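Local coordinates for protein acetyl-CoA acetyltransferase (Elizabethkingia anophelis NUHP1, PDB 6BN2) that probably joins two molecules of acetyl-CoA into acetoacetyl-CoA and free CoA, as an acetyl-CoA acetyltransferase of the thiolase family, at residues G149-K152 with D153-D157. Residues are numbered along the deposited sequence; the frame is centred on the assembly and turned at random.
Sequences GLLK and DGLTD
Thr156 OG1 donates to Leu151 O at 2.6 Å, from above the plane of that carbonyl, 45° out of it, and so ties the side chain of Thr156 back to the carbonyl five residues earlier. The hydroxyl reaches the carbonyl because it lies beside the backbone N of Thr156 and anti to its carbonyl carbon (chi1 -63°), leaving CG2 turned from the bond. The backbone bonds change step just before this. Asp153 N gives a nearly straight helical bond to Gly149 O. Leu150 O then takes two donors: Gly154 N at 2.9 Å and, weakly, Leu155 N at 3.0 Å, the second spanning five residues as in a pi-type turn. Beside the Thr156 hydroxyl bond, a water donates to Lys152 O (2.7 Å) and Thr156 O (2.8 Å), linking two carbonyl oxygens that are both acceptors. Apolar contact is slight: Leu151 CD2 meets Leu155 CD1 at 4.1 Å, one methyl against another with the side chains askew, while Leu155 CG rests on Leu150 O. On another face, Lys152 CG, anti to the backbone N (chi1 171°), lies 3.5 Å from Asp153 OD1; the chain bends beyond it, and its ammonium group does not meet the carboxylate. That carboxylate is held by the second subunit instead, OD1 accepting from Gly70 N and OD2 from Gly68 N of that subunit, and OD2 also bonding Tyr132 OH of its own chain. Both carboxylate oxygens of this buried group are thus satisfied. The arrangement is a short helix whose end widens into a pi-type turn, set at the subunit interface of a thiolase, with Leu155 about 7 Å, side chain to side chain, from His356, the predicted proton acceptor.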
loop_
_atom_site.group_PDB
_atom_site.type_symbol
_atom_site.label_atom_id
_atom_site.label_comp_id
_atom_site.label_asym_id
_atom_site.label_seq_id
_atom_site.Cartn_x
_atom_site.Cartn_y
_atom_site.Cartn_z
ATOM N N GLY A 149 14.950 7.213 8.595
ATOM C CA GLY A 149 13.653 6.755 8.104
ATOM C C GLY A 149 13.157 5.495 8.787
ATOM O O GLY A 149 11.942 5.297 8.934
ATOM N N LEU A 150 14.080 4.624 9.198
ATOM C CA LEU A 150 13.701 3.421 9.938
ATOM C C LEU A 150 13.015 3.785 11.238
ATOM O O LEU A 150 11.956 3.241 11.579
ATOM C CB LEU A 150 14.943 2.579 10.248
ATOM C CG LEU A 150 15.497 1.576 9.258
ATOM C CD1 LEU A 150 16.769 0.970 9.827
ATOM C CD2 LEU A 150 14.477 0.517 9.023
ATOM N N LEU A 151 13.628 4.693 11.997
ATOM C CA LEU A 151 13.044 5.088 13.270
ATOM C C LEU A 151 11.769 5.890 13.065
ATOM O O LEU A 151 10.797 5.700 13.802
ATOM C CB LEU A 151 14.041 5.908 14.085
ATOM C CG LEU A 151 15.302 5.185 14.519
ATOM C CD1 LEU A 151 16.226 6.158 15.228
ATOM C CD2 LEU A 151 14.913 4.025 15.429
ATOM N N LYS A 152 11.756 6.790 12.070
ATOM C CA LYS A 152 10.635 7.714 11.918
ATOM C C LYS A 152 9.393 7.010 11.385
ATOM O O LYS A 152 8.285 7.215 11.896
ATOM C CB LYS A 152 11.025 8.872 10.997
ATOM C CG LYS A 152 9.854 9.782 10.598
ATOM C CD LYS A 152 9.346 10.619 11.763
ATOM C CE LYS A 152 8.193 11.527 11.325
ATOM N NZ LYS A 152 7.526 12.210 12.484
ATOM N N ASP A 153 9.544 6.198 10.343
ATOM C CA ASP A 153 8.384 5.584 9.713
ATOM C C ASP A 153 8.160 4.149 10.168
ATOM O O ASP A 153 7.035 3.642 10.074
ATOM C CB ASP A 153 8.528 5.616 8.182
ATOM C CG ASP A 153 8.500 7.037 7.604
ATOM O OD1 ASP A 153 8.007 7.974 8.280
ATOM O OD2 ASP A 153 8.959 7.210 6.447
ATOM N N GLY A 154 9.202 3.481 10.649
ATOM C CA GLY A 154 9.069 2.072 10.982
ATOM C C GLY A 154 8.834 1.781 12.454
ATOM O O GLY A 154 7.933 1.003 12.792
ATOM N N LEU A 155 9.622 2.397 13.338
ATOM C CA LEU A 155 9.769 1.906 14.709
ATOM C C LEU A 155 9.273 2.857 15.793
ATOM O O LEU A 155 9.335 2.504 16.981
ATOM C CB LEU A 155 11.242 1.578 14.995
ATOM C CG LEU A 155 11.858 0.625 13.968
ATOM C CD1 LEU A 155 13.348 0.451 14.242
ATOM C CD2 LEU A 155 11.128 -0.707 13.961
ATOM N N THR A 156 8.800 4.043 15.441
ATOM C CA THR A 156 8.367 5.019 16.434
ATOM C C THR A 156 6.848 5.140 16.402
ATOM O O THR A 156 6.260 5.375 15.342
ATOM C CB THR A 156 9.001 6.385 16.172
ATOM O OG1 THR A 156 10.424 6.268 16.296
ATOM C CG2 THR A 156 8.512 7.399 17.192
ATOM N N ASP A 157 6.215 4.983 17.561
ATOM C CA ASP A 157 4.777 5.226 17.644
ATOM C C ASP A 157 4.489 6.713 17.466
ATOM O O ASP A 157 5.095 7.560 18.134
ATOM C CB ASP A 157 4.243 4.730 18.990
ATOM C CG ASP A 157 2.764 5.013 19.159
ATOM O OD1 ASP A 157 1.958 4.480 18.362
ATOM O OD2 ASP A 157 2.412 5.770 20.085
HETATM O O HOH W 1 6.276 7.601 13.635
#